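Long-range contacts in uncharacterized protein Atu2773 (Agrobacterium tumefaciens, PDB 2QV5), which is of unknown function but belongs to the divergent polysaccharide deacetylase family and so may act on carbohydrate: residues Gln19-Trp24 / Gly79-Leu84; Ile34-Leu39 / Ala217-Glu222; Ile86-Phe91 / Gly135-Glu140; Gly99-Leu104 / Ile113-Arg118; Ala183-Asp188 / Leu197-Asp202. One frame throughout, in Å; residues are numbered along the deposited sequence. Where two conformers were deposited one is given.

From the N terminus, interaction 1 comes first: the loop after helix 16-19 is pinned to the start of strand 82-88. Interaction 2 opens between those two segments, at strand 30-39, and closes only at the end of strand 212-218, so the two contacts cross; they touch where L83 CD1 packs on V35 CG2. Nested inside interaction 2, interaction 3 ties the far end of strand 82-88 to the turn before helix 141-153, and interaction 4, nested in turn inside it, folds 99-104 onto helix 109-120; L103 joins both. Interaction 5, later but still within interaction 2, packs helix 193-210 on strand 180-186, and D188 reaches S218 of the neighbouring strand.

Interaction 1 of 5, residues Gln19-Trp24 / Gly79-Leu84; sequences QYARPW and GHEILL
R22 holds the other segment at two points, through its backbone N and through its guanidinium. The backbone N donates to E81 OE1 at 3.1 Å in a fairly straight bond (161°), reaching the oxygen on its anti side. Its side chain runs extended from CG to NE past the carbonyl of G79, and NH1, with that oxygen near the guanidinium plane, bonds G79 O at 3.1 Å from above the carbonyl plane. G79, at positive phi, is the C' residue of a Schellman motif that ends helix 68-78, so the arginine grips the turn between this helix and strand 82-88 of the parallel sheet. E81 sends CG anti to its backbone N (chi1 -158°), which carries the carboxylate across to A21 and R22. One water donates to both R22 O and E81 OE1; another joins Y20 O to I82 N. Farther out, T127 OG1 and S245 N bond E81 OE2 and fix the carboxylate from its other oxygen, while R22 NH2 has a long, weak ion pair with E56.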
# COMPACT_ATOMS: atom_id res chain seq x y z
N GLN A 19 14.15 6.64 3.57
CA GLN A 19 14.19 8.05 3.20
C GLN A 19 12.81 8.74 3.29
O GLN A 19 12.71 9.88 3.74
CB GLN A 19 14.77 8.19 1.79
CG GLN A 19 15.33 9.55 1.48
CD GLN A 19 15.93 9.66 0.09
OE1 GLN A 19 16.30 8.66 -0.53
NE2 GLN A 19 16.03 10.90 -0.41
N TYR A 20 11.76 8.03 2.89
CA TYR A 20 10.41 8.60 2.82
C TYR A 20 9.46 8.03 3.87
O TYR A 20 8.24 8.21 3.78
CB TYR A 20 9.84 8.40 1.41
CG TYR A 20 10.81 8.88 0.36
CD1 TYR A 20 11.22 10.21 0.32
CD2 TYR A 20 11.34 7.99 -0.58
CE1 TYR A 20 12.14 10.64 -0.62
CE2 TYR A 20 12.25 8.41 -1.53
CZ TYR A 20 12.65 9.74 -1.55
OH TYR A 20 13.54 10.15 -2.50
N ALA A 21 10.02 7.32 4.84
CA ALA A 21 9.27 6.83 5.98
C ALA A 21 8.71 7.98 6.82
O ALA A 21 9.38 8.98 7.04
CB ALA A 21 10.16 5.96 6.84
N ARG A 22 7.47 7.85 7.28
CA ARG A 22 6.99 8.79 8.30
C ARG A 22 7.58 8.42 9.67
O ARG A 22 7.45 7.27 10.12
CB ARG A 22 5.46 8.84 8.34
CG ARG A 22 4.94 9.69 9.50
CD ARG A 22 3.44 9.73 9.54
NE ARG A 22 3.01 10.47 10.72
CZ ARG A 22 2.96 11.80 10.80
NH1 ARG A 22 3.29 12.57 9.77
NH2 ARG A 22 2.56 12.36 11.94
N PRO A 23 8.25 9.38 10.35
CA PRO A 23 8.78 9.12 11.69
C PRO A 23 7.67 8.83 12.71
O PRO A 23 6.55 9.29 12.56
CB PRO A 23 9.49 10.43 12.07
CG PRO A 23 9.59 11.22 10.84
CD PRO A 23 8.53 10.75 9.89
N TRP A 24 8.00 8.02 13.71
CA TRP A 24 7.05 7.68 14.76
C TRP A 24 7.80 7.76 16.09
O TRP A 24 8.99 8.06 16.09
CB TRP A 24 6.43 6.29 14.50
CG TRP A 24 7.41 5.15 14.50
CD1 TRP A 24 8.33 4.84 13.53
CD2 TRP A 24 7.57 4.16 15.53
NE1 TRP A 24 9.06 3.73 13.90
CE2 TRP A 24 8.60 3.29 15.11
CE3 TRP A 24 6.93 3.92 16.75
CZ2 TRP A 24 9.02 2.19 15.89
CZ3 TRP A 24 7.35 2.83 17.53
CH2 TRP A 24 8.39 1.98 17.09
N GLY A 79 2.41 15.28 5.53
CA GLY A 79 3.30 14.35 6.25
C GLY A 79 2.99 12.87 6.09
O GLY A 79 3.60 12.02 6.75
N HIS A 80 2.02 12.53 5.23
CA HIS A 80 1.68 11.12 4.99
C HIS A 80 2.85 10.34 4.39
O HIS A 80 3.58 10.86 3.54
CB HIS A 80 0.52 10.97 4.02
CG HIS A 80 -0.76 11.58 4.49
ND1 HIS A 80 -1.68 10.89 5.25
CD2 HIS A 80 -1.30 12.80 4.27
CE1 HIS A 80 -2.73 11.66 5.49
NE2 HIS A 80 -2.52 12.83 4.91
N GLU A 81 3.01 9.08 4.84
CA GLU A 81 3.76 8.08 4.07
C GLU A 81 2.90 7.65 2.88
O GLU A 81 1.68 7.53 2.99
CB GLU A 81 4.09 6.86 4.92
CG GLU A 81 5.27 6.06 4.39
CD GLU A 81 5.66 4.92 5.30
OE1 GLU A 81 6.12 5.20 6.44
OE2 GLU A 81 5.51 3.74 4.87
N ILE A 82 3.54 7.40 1.74
CA ILE A 82 2.85 7.09 0.49
C ILE A 82 3.29 5.72 -0.04
O ILE A 82 4.47 5.40 0.03
CB ILE A 82 3.13 8.21 -0.57
CG1 ILE A 82 2.09 9.34 -0.47
CG2 ILE A 82 3.09 7.71 -2.00
CD1 ILE A 82 2.24 10.27 0.67
N LEU A 83 2.36 4.94 -0.60
CA LEU A 83 2.66 3.71 -1.35
C LEU A 83 2.16 3.83 -2.79
O LEU A 83 1.15 4.51 -3.04
CB LEU A 83 2.01 2.49 -0.70
CG LEU A 83 2.49 2.09 0.70
CD1 LEU A 83 1.74 0.90 1.22
CD2 LEU A 83 3.98 1.78 0.71
N LEU A 84 2.86 3.19 -3.73
CA LEU A 84 2.40 3.11 -5.11
C LEU A 84 1.62 1.82 -5.36
O LEU A 84 2.14 0.74 -5.13
CB LEU A 84 3.60 3.15 -6.06
CG LEU A 84 3.30 3.12 -7.56
CD1 LEU A 84 2.38 4.28 -7.99
CD2 LEU A 84 4.62 3.16 -8.29
O HOH W 1 6.39 8.00 1.71
O HOH W 2 7.19 4.69 9.02

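Interaction 2 of 5, residues Ile34-Leu39 / Ala217-Glu222; sequences IVVGGL and ASAFDE
V36 meets A217 and A219 where two parallel strands run out. Its CB leaves the backbone on the same face of the sheet as the methyl of A217. From there CG1, anti to the backbone N (chi1 177°), reaches A219, lying 3.7 Å from A219 CA and 4.0 Å from A219 CB. On this face I227 of helix 221-233 covers both V36 and A217. The backbones are joined by two short bonds, A217 N to V35 O at 2.7 Å and G37 N to A217 O, also 2.7 Å. A third, from A219 N to G37 O, is bent to 123° and weak, as the backbone of 217-222 leaves the strand at A219, the centre of an inverse gamma turn. A219 CB is 3.5 Å from G37 O. S218 N is taken by D188 OD2, from the next strand's loop. This is the parallel pairing of neighbouring strands at their C-terminal ends in an alpha/beta sheet, the end where the active sites of such folds commonly lie.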
# COMPACT_ATOMS: atom_id res chain seq x y z
N ILE A 34 -2.54 1.89 8.74
CA ILE A 34 -3.76 1.82 7.92
C ILE A 34 -3.42 2.44 6.59
O ILE A 34 -2.91 3.56 6.55
CB ILE A 34 -4.98 2.57 8.55
CG1 ILE A 34 -5.47 1.88 9.83
CG2 ILE A 34 -6.14 2.67 7.53
CD1 ILE A 34 -6.18 2.81 10.80
N VAL A 35 -3.67 1.70 5.51
CA VAL A 35 -3.51 2.21 4.17
C VAL A 35 -4.88 2.51 3.55
O VAL A 35 -5.77 1.65 3.50
CB VAL A 35 -2.74 1.22 3.27
CG1 VAL A 35 -2.43 1.83 1.90
CG2 VAL A 35 -1.46 0.78 3.95
N VAL A 36 -5.05 3.75 3.10
CA VAL A 36 -6.22 4.09 2.30
C VAL A 36 -5.72 4.26 0.87
O VAL A 36 -4.94 5.16 0.57
CB VAL A 36 -6.96 5.35 2.81
CG1 VAL A 36 -8.14 5.69 1.88
CG2 VAL A 36 -7.47 5.14 4.23
N GLY A 37 -6.16 3.36 -0.01
CA GLY A 37 -5.67 3.34 -1.37
C GLY A 37 -6.64 3.93 -2.38
O GLY A 37 -7.72 4.41 -2.02
N GLY A 38 -6.24 3.90 -3.64
CA GLY A 38 -7.09 4.42 -4.71
C GLY A 38 -6.94 5.90 -5.01
O GLY A 38 -7.69 6.44 -5.82
N LEU A 39 -5.96 6.56 -4.39
CA LEU A 39 -5.73 8.00 -4.67
C LEU A 39 -5.38 8.26 -6.12
O LEU A 39 -4.62 7.50 -6.73
CB LEU A 39 -4.68 8.61 -3.73
CG LEU A 39 -5.31 9.15 -2.44
CD1 LEU A 39 -5.48 8.07 -1.40
CD2 LEU A 39 -4.47 10.27 -1.90
N ALA A 217 -7.81 -0.12 3.16
CA ALA A 217 -9.10 0.37 2.69
C ALA A 217 -8.90 1.14 1.38
O ALA A 217 -7.76 1.42 0.99
CB ALA A 217 -9.74 1.25 3.73
N SER A 218 -10.00 1.43 0.70
CA SER A 218 -10.01 2.29 -0.49
C SER A 218 -10.58 3.62 -0.08
O SER A 218 -11.18 3.73 0.99
CB SER A 218 -10.87 1.67 -1.59
OG SER A 218 -10.27 0.49 -2.07
N ALA A 219 -10.40 4.64 -0.93
CA ALA A 219 -10.87 6.00 -0.63
C ALA A 219 -12.36 6.23 -0.93
O ALA A 219 -12.72 7.17 -1.65
CB ALA A 219 -9.99 7.04 -1.35
N PHE A 220 -13.21 5.37 -0.38
CA PHE A 220 -14.66 5.57 -0.40
C PHE A 220 -14.98 6.57 0.69
O PHE A 220 -14.25 6.64 1.69
CB PHE A 220 -15.39 4.25 -0.11
CG PHE A 220 -15.27 3.22 -1.19
CD1 PHE A 220 -15.82 3.45 -2.46
CD2 PHE A 220 -14.64 2.00 -0.94
CE1 PHE A 220 -15.72 2.48 -3.46
CE2 PHE A 220 -14.53 1.04 -1.92
CZ PHE A 220 -15.07 1.27 -3.19
N ASP A 221 -16.05 7.35 0.51
CA ASP A 221 -16.49 8.36 1.48
C ASP A 221 -16.70 7.82 2.90
O ASP A 221 -16.29 8.45 3.88
CB ASP A 221 -17.77 9.05 1.01
CG ASP A 221 -17.52 10.20 0.04
OD1 ASP A 221 -16.36 10.36 -0.42
OD2 ASP A 221 -18.48 10.94 -0.27
N GLU A 222 -17.34 6.66 3.01
CA GLU A 222 -17.57 6.03 4.33
C GLU A 222 -16.26 5.56 4.98
O GLU A 222 -16.08 5.67 6.20
CB GLU A 222 -18.56 4.86 4.24
CG GLU A 222 -19.98 5.26 3.83
CD GLU A 222 -20.82 5.78 4.99
OE1 GLU A 222 -20.42 5.63 6.16
OE2 GLU A 222 -21.91 6.34 4.72

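Interaction 3 of 5, residues Ile86-Phe91 / Gly135-Glu140; sequences IPLEPF and GRFLAE
E89 O is gripped by two backbone N-H groups of the turn at 135-138. F137 N makes the sound bond, 3.1 Å to E89 O at 160° and in the carbonyl plane; R136 N, also 3.1 Å from that oxygen, is bent and weak. Beside this anchor, F91 lays one ring face over the peptide that joins G135 to R136, with F91 CZ 3.3 Å from G135 O. The R136 chain bends at chi2 and chi3, and its NH2 comes to the edge of the F91 ring, in its plane, 3.9 Å from F91 CD1. R136 CG lies 3.6 Å from E89 OE2, but no guanidinium N-H points at that oxygen; E89 OE1 is held by A105 N. On the inner side L88 crosses F137 at about a right angle: L88 CD2 sits over a ring face toward its rim, while L88 CD1 meets L138 CD2 at 3.8 Å. One doubly held carbonyl and apolar packing thus join the end of strand 82-88 and its following loop to 135-138, charge attraction being probably secondary.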
# COMPACT_ATOMS: atom_id res chain seq x y z
N ILE A 86 0.31 -0.96 -7.76
CA ILE A 86 0.64 -1.52 -9.06
C ILE A 86 -0.47 -2.46 -9.55
O ILE A 86 -0.78 -3.43 -8.88
CB ILE A 86 1.98 -2.29 -8.99
CG1 ILE A 86 3.10 -1.36 -8.51
CG2 ILE A 86 2.34 -2.90 -10.35
CD1 ILE A 86 3.37 -0.22 -9.46
N PRO A 87 -1.05 -2.16 -10.73
CA PRO A 87 -2.10 -3.04 -11.29
C PRO A 87 -1.55 -4.42 -11.69
O PRO A 87 -0.61 -4.50 -12.47
CB PRO A 87 -2.60 -2.26 -12.51
CG PRO A 87 -1.50 -1.34 -12.88
CD PRO A 87 -0.78 -1.00 -11.59
N LEU A 88 -2.13 -5.48 -11.13
CA LEU A 88 -1.72 -6.86 -11.41
C LEU A 88 -2.90 -7.70 -11.89
O LEU A 88 -4.04 -7.40 -11.55
CB LEU A 88 -1.10 -7.50 -10.17
CG LEU A 88 0.10 -6.89 -9.44
CD1 LEU A 88 0.45 -7.80 -8.27
CD2 LEU A 88 1.31 -6.74 -10.35
N GLU A 89 -2.62 -8.75 -12.67
CA GLU A 89 -3.69 -9.50 -13.36
C GLU A 89 -4.64 -10.20 -12.40
O GLU A 89 -4.22 -11.06 -11.62
CB GLU A 89 -3.10 -10.53 -14.33
CG GLU A 89 -4.13 -11.11 -15.31
CD GLU A 89 -3.63 -12.33 -16.04
OE1 GLU A 89 -2.40 -12.46 -16.22
OE2 GLU A 89 -4.46 -13.18 -16.44
N PRO A 90 -5.94 -9.84 -12.45
CA PRO A 90 -6.95 -10.50 -11.64
C PRO A 90 -7.43 -11.79 -12.31
O PRO A 90 -7.03 -12.09 -13.43
CB PRO A 90 -8.07 -9.47 -11.58
CG PRO A 90 -7.96 -8.72 -12.88
CD PRO A 90 -6.51 -8.78 -13.30
N PHE A 91 -8.29 -12.55 -11.62
CA PHE A 91 -8.87 -13.77 -12.18
C PHE A 91 -9.85 -13.54 -13.34
O PHE A 91 -10.00 -14.40 -14.21
CB PHE A 91 -9.55 -14.61 -11.09
CG PHE A 91 -8.59 -15.44 -10.29
CD1 PHE A 91 -7.87 -16.48 -10.90
CD2 PHE A 91 -8.40 -15.20 -8.93
CE1 PHE A 91 -6.98 -17.25 -10.17
CE2 PHE A 91 -7.52 -15.98 -8.19
CZ PHE A 91 -6.80 -17.00 -8.82
N GLY A 135 -5.14 -11.37 -8.29
CA GLY A 135 -5.56 -12.74 -7.95
C GLY A 135 -4.86 -13.83 -8.74
O GLY A 135 -4.38 -14.81 -8.16
N ARG A 136 -4.78 -13.64 -10.05
CA ARG A 136 -4.06 -14.56 -10.94
C ARG A 136 -2.55 -14.40 -10.80
O ARG A 136 -1.83 -15.39 -10.63
CB ARG A 136 -4.51 -14.35 -12.40
CG ARG A 136 -3.74 -15.14 -13.48
CD ARG A 136 -4.04 -16.64 -13.47
NE ARG A 136 -5.47 -16.95 -13.57
CZ ARG A 136 -6.09 -17.34 -14.68
NH1 ARG A 136 -5.42 -17.49 -15.82
NH2 ARG A 136 -7.39 -17.59 -14.65
N PHE A 137 -2.07 -13.15 -10.85
CA PHE A 137 -0.64 -12.84 -10.87
C PHE A 137 0.14 -13.31 -9.63
O PHE A 137 1.24 -13.87 -9.76
CB PHE A 137 -0.42 -11.33 -11.07
CG PHE A 137 0.98 -10.98 -11.52
CD1 PHE A 137 1.29 -10.94 -12.87
CD2 PHE A 137 1.97 -10.66 -10.60
CE1 PHE A 137 2.57 -10.62 -13.29
CE2 PHE A 137 3.25 -10.33 -11.01
CZ PHE A 137 3.55 -10.31 -12.36
N LEU A 138 -0.44 -13.11 -8.45
CA LEU A 138 0.24 -13.40 -7.19
C LEU A 138 0.45 -14.88 -6.91
O LEU A 138 1.34 -15.24 -6.14
CB LEU A 138 -0.48 -12.71 -6.01
CG LEU A 138 -0.47 -11.17 -6.01
CD1 LEU A 138 -1.53 -10.60 -5.05
CD2 LEU A 138 0.93 -10.57 -5.75
N ALA A 139 -0.36 -15.72 -7.54
CA ALA A 139 -0.24 -17.18 -7.42
C ALA A 139 0.77 -17.80 -8.39
O ALA A 139 0.98 -19.02 -8.37
CB ALA A 139 -1.62 -17.82 -7.58
N GLU A 140 1.40 -16.98 -9.23
CA GLU A 140 2.32 -17.46 -10.26
C GLU A 140 3.79 -17.10 -10.00
O GLU A 140 4.21 -15.97 -10.28
CB GLU A 140 1.88 -16.95 -11.64
CG GLU A 140 0.47 -17.38 -12.04
CD GLU A 140 0.37 -18.85 -12.38
OE1 GLU A 140 0.99 -19.29 -13.38
OE2 GLU A 140 -0.36 -19.58 -11.66

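Interaction 4 of 5, residues Gly99-Leu104 / Ile113-Arg118; sequences GPDTLL and IDRLHR
With CG anti to the carbonyl carbon in both (chi1 -81° and -75°) and the arginine bent at chi3, D101 and R118 meet. The two side chains cross at about a right angle and form a salt bridge on one oxygen: R118 NE is 2.9 Å from D101 OD1, on its syn side, while R118 NH2 adds a weak bond at 3.2 Å to the same atom. D101 OD2 has a long, weak ion pair with K122. R115 works differently. Its chain stays extended and passes across the turn, so that R115 CD lies 3.4 Å from T102 O and this oxygen stands over a face of the guanidinium, where no N-H points at it. The polar end of R115 goes instead to D107, in a salt bridge, and to N112. G99 to T102 form a type I beta turn, reinforced by T102 OG1 donating to G99 O at 2.6 Å; it belongs to the loop that leads from strand 82-88 to helix 109-120, and the helix packs back on that loop. A water donates to both D101 O and R115 O. Deeper in, L103 and R115 slide past each other in opposite directions, L103 CD1 being 3.8 Å from R115 CB. L116, F137 and V147 also touch this leucine, whereas L104 lies against the R115 guanidinium, with L104 CG 3.8 Å from R115 NH2.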
# COMPACT_ATOMS: atom_id res chain seq x y z
N GLY A 99 -6.18 -1.71 -16.62
CA GLY A 99 -5.57 -0.79 -17.58
C GLY A 99 -4.47 -1.42 -18.41
O GLY A 99 -4.23 -2.62 -18.31
N PRO A 100 -3.79 -0.60 -19.24
CA PRO A 100 -2.73 -1.09 -20.14
C PRO A 100 -1.41 -1.48 -19.45
O PRO A 100 -0.67 -2.31 -19.98
CB PRO A 100 -2.50 0.11 -21.08
CG PRO A 100 -2.90 1.30 -20.28
CD PRO A 100 -4.02 0.85 -19.39
N ASP A 101 -1.13 -0.91 -18.28
CA ASP A 101 0.11 -1.21 -17.56
C ASP A 101 -0.04 -2.36 -16.55
O ASP A 101 0.82 -2.54 -15.67
CB ASP A 101 0.66 0.05 -16.88
CG ASP A 101 1.45 0.94 -17.84
OD1 ASP A 101 2.01 0.41 -18.82
OD2 ASP A 101 1.50 2.16 -17.61
N THR A 102 -1.12 -3.14 -16.68
CA THR A 102 -1.39 -4.30 -15.83
C THR A 102 -0.37 -5.41 -16.10
O THR A 102 -0.15 -5.79 -17.25
CB THR A 102 -2.83 -4.83 -16.05
OG1 THR A 102 -3.75 -3.74 -15.98
CG2 THR A 102 -3.21 -5.85 -14.99
N LEU A 103 0.28 -5.91 -15.04
CA LEU A 103 1.25 -6.99 -15.19
C LEU A 103 0.49 -8.30 -15.38
O LEU A 103 -0.50 -8.56 -14.68
CB LEU A 103 2.21 -7.04 -14.00
CG LEU A 103 3.38 -6.03 -13.92
CD1 LEU A 103 2.95 -4.58 -13.91
CD2 LEU A 103 4.22 -6.29 -12.68
N LEU A 104 0.94 -9.11 -16.34
CA LEU A 104 0.23 -10.32 -16.74
C LEU A 104 1.08 -11.56 -16.50
O LEU A 104 2.27 -11.58 -16.81
CB LEU A 104 -0.19 -10.24 -18.22
CG LEU A 104 -1.02 -9.02 -18.64
CD1 LEU A 104 -1.21 -8.96 -20.15
CD2 LEU A 104 -2.38 -8.99 -17.92
N ILE A 113 8.42 -6.07 -16.42
CA ILE A 113 9.35 -5.13 -15.76
C ILE A 113 9.24 -3.73 -16.38
O ILE A 113 9.29 -2.72 -15.67
CB ILE A 113 10.82 -5.65 -15.72
CG1 ILE A 113 10.96 -6.94 -14.90
CG2 ILE A 113 11.79 -4.60 -15.15
CD1 ILE A 113 10.74 -6.81 -13.40
N ASP A 114 9.05 -3.67 -17.69
CA ASP A 114 8.80 -2.41 -18.39
C ASP A 114 7.49 -1.74 -17.96
O ASP A 114 7.44 -0.52 -17.81
CB ASP A 114 8.81 -2.62 -19.91
CG ASP A 114 10.23 -2.77 -20.47
OD1 ASP A 114 11.16 -2.13 -19.93
OD2 ASP A 114 10.41 -3.53 -21.46
N ARG A 115 6.45 -2.55 -17.77
CA ARG A 115 5.15 -2.06 -17.31
C ARG A 115 5.26 -1.50 -15.90
O ARG A 115 4.68 -0.45 -15.62
CB ARG A 115 4.14 -3.20 -17.29
CG ARG A 115 3.52 -3.48 -18.64
CD ARG A 115 2.79 -4.80 -18.63
NE ARG A 115 2.24 -5.10 -19.95
CZ ARG A 115 2.00 -6.33 -20.38
NH1 ARG A 115 1.51 -6.52 -21.60
NH2 ARG A 115 2.27 -7.38 -19.61
N LEU A 116 5.96 -2.23 -15.04
CA LEU A 116 6.26 -1.83 -13.67
C LEU A 116 6.98 -0.50 -13.61
O LEU A 116 6.59 0.40 -12.86
CB LEU A 116 7.13 -2.90 -13.01
CG LEU A 116 7.63 -2.65 -11.59
CD1 LEU A 116 6.43 -2.53 -10.65
CD2 LEU A 116 8.58 -3.74 -11.10
N HIS A 117 8.03 -0.37 -14.42
CA HIS A 117 8.83 0.85 -14.50
C HIS A 117 8.04 2.06 -14.96
O HIS A 117 8.29 3.18 -14.50
CB HIS A 117 10.04 0.62 -15.40
CG HIS A 117 11.10 -0.24 -14.80
ND1 HIS A 117 12.29 -0.52 -15.44
CD2 HIS A 117 11.17 -0.88 -13.60
CE1 HIS A 117 13.04 -1.29 -14.67
NE2 HIS A 117 12.38 -1.53 -13.55
N ARG A 118 7.10 1.85 -15.87
CA ARG A 118 6.22 2.93 -16.29
C ARG A 118 5.37 3.46 -15.13
O ARG A 118 5.25 4.66 -14.96
CB ARG A 118 5.34 2.49 -17.46
CG ARG A 118 6.10 2.43 -18.78
CD ARG A 118 5.15 2.48 -19.97
NE ARG A 118 4.38 1.25 -20.17
CZ ARG A 118 4.85 0.12 -20.71
NH1 ARG A 118 6.12 0.01 -21.09
NH2 ARG A 118 4.04 -0.92 -20.86
O HOH W 3 2.33 -1.20 -13.87

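Interaction 5 of 5, residues Ala183-Asp188 / Leu197-Asp202; sequences ADVLLD and LRKLDD
L187, just past the end of strand 180-186, and K199 bring together the first strand and the helix of a beta-alpha-beta unit, in which strand 180-186 leads through helix 193-210 to strand 212-218. The packed side is apolar and buried. L187 CD2 lies 3.7 Å from K199 O and 4.0 Å from L200 CD2, the two leucines crossing at about a right angle. V185 faces the helix as well, its CG1 3.6 Å from K199 O; L203 touches both V185 and L187 to continue this core. The outer side is looser and wetter. There K199 uses its aliphatic chain, bent at chi2 (-46°), to lie over the strand: CB stands 3.6 Å from L187 O and CG 3.5 Å from L186 O, while CD packs on V185. Its amine makes a weak, long salt bridge within the helix to D202 OD2, whose partner oxygen OD1 is bridged to R205. A water accepts from L186 N at 3.0 Å and, weakly, from K199 NZ at 3.3 Å.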
# COMPACT_ATOMS: atom_id res chain seq x y z
N ALA A 183 -1.35 -7.39 4.71
CA ALA A 183 -2.37 -6.72 5.48
C ALA A 183 -3.09 -7.76 6.30
O ALA A 183 -3.36 -8.87 5.81
CB ALA A 183 -3.37 -5.99 4.57
N ASP A 184 -3.38 -7.40 7.55
CA ASP A 184 -4.11 -8.26 8.47
C ASP A 184 -5.63 -8.18 8.28
O ASP A 184 -6.34 -9.17 8.45
CB ASP A 184 -3.78 -7.87 9.91
CG ASP A 184 -2.31 -8.08 10.26
OD1 ASP A 184 -1.96 -9.20 10.69
OD2 ASP A 184 -1.52 -7.12 10.12
N VAL A 185 -6.13 -6.99 7.95
CA VAL A 185 -7.58 -6.76 7.86
C VAL A 185 -7.92 -5.90 6.64
O VAL A 185 -7.28 -4.87 6.43
CB VAL A 185 -8.12 -6.04 9.15
CG1 VAL A 185 -9.65 -5.93 9.13
CG2 VAL A 185 -7.66 -6.74 10.41
N LEU A 186 -8.90 -6.34 5.84
CA LEU A 186 -9.56 -5.48 4.87
C LEU A 186 -10.71 -4.76 5.57
O LEU A 186 -11.68 -5.39 6.02
CB LEU A 186 -10.05 -6.27 3.66
CG LEU A 186 -11.00 -5.57 2.67
CD1 LEU A 186 -10.34 -4.41 1.92
CD2 LEU A 186 -11.59 -6.58 1.68
N LEU A 187 -10.61 -3.44 5.68
CA LEU A 187 -11.55 -2.68 6.51
C LEU A 187 -12.89 -2.41 5.85
O LEU A 187 -13.90 -2.28 6.54
CB LEU A 187 -10.92 -1.36 6.98
CG LEU A 187 -9.60 -1.45 7.75
CD1 LEU A 187 -8.98 -0.05 7.84
CD2 LEU A 187 -9.76 -2.07 9.14
N ASP A 188 -12.91 -2.33 4.52
CA ASP A 188 -14.13 -1.94 3.80
C ASP A 188 -14.55 -2.87 2.65
O ASP A 188 -14.91 -2.39 1.57
CB ASP A 188 -13.99 -0.49 3.31
CG ASP A 188 -12.79 -0.30 2.38
OD1 ASP A 188 -12.09 -1.28 2.06
OD2 ASP A 188 -12.56 0.85 1.94
N LEU A 197 -16.50 -0.02 11.21
CA LEU A 197 -16.26 -0.01 12.68
C LEU A 197 -15.95 -1.39 13.28
O LEU A 197 -15.08 -1.51 14.15
CB LEU A 197 -17.42 0.63 13.44
CG LEU A 197 -17.68 2.12 13.17
CD1 LEU A 197 -18.83 2.67 14.02
CD2 LEU A 197 -16.40 2.90 13.37
N ARG A 198 -16.66 -2.42 12.83
CA ARG A 198 -16.38 -3.80 13.27
C ARG A 198 -14.99 -4.26 12.85
O ARG A 198 -14.27 -4.90 13.63
CB ARG A 198 -17.41 -4.78 12.73
CG ARG A 198 -18.76 -4.71 13.40
CD ARG A 198 -19.68 -5.78 12.84
NE ARG A 198 -21.08 -5.55 13.22
CZ ARG A 198 -22.01 -5.08 12.39
NH1 ARG A 198 -21.71 -4.80 11.13
NH2 ARG A 198 -23.25 -4.90 12.83
N LYS A 199 -14.63 -3.96 11.60
CA LYS A 199 -13.33 -4.34 11.05
C LYS A 199 -12.18 -3.59 11.73
O LYS A 199 -11.10 -4.14 11.92
CB LYS A 199 -13.30 -4.14 9.53
CG LYS A 199 -13.93 -5.28 8.72
CD LYS A 199 -13.41 -6.61 9.26
CE LYS A 199 -13.49 -7.74 8.27
NZ LYS A 199 -12.65 -8.87 8.76
N LEU A 200 -12.43 -2.33 12.07
CA LEU A 200 -11.49 -1.53 12.87
C LEU A 200 -11.33 -2.08 14.28
O LEU A 200 -10.25 -1.97 14.87
CB LEU A 200 -11.92 -0.08 12.91
CG LEU A 200 -11.67 0.75 11.64
CD1 LEU A 200 -12.59 1.95 11.66
CD2 LEU A 200 -10.21 1.17 11.51
N ASP A 201 -12.39 -2.68 14.83
CA ASP A 201 -12.27 -3.46 16.08
C ASP A 201 -11.42 -4.72 15.89
O ASP A 201 -10.61 -5.05 16.77
CB ASP A 201 -13.65 -3.86 16.64
CG ASP A 201 -14.43 -2.69 17.20
OD1 ASP A 201 -13.82 -1.75 17.76
OD2 ASP A 201 -15.67 -2.73 17.10
N ASP A 202 -11.63 -5.43 14.78
CA ASP A 202 -10.80 -6.60 14.43
C ASP A 202 -9.33 -6.20 14.38
O ASP A 202 -8.48 -6.85 14.98
CB ASP A 202 -11.24 -7.22 13.09
CG ASP A 202 -12.53 -8.02 13.21
OD1 ASP A 202 -13.02 -8.24 14.34
OD2 ASP A 202 -13.07 -8.45 12.16
O HOH W 4 -10.43 -8.87 6.34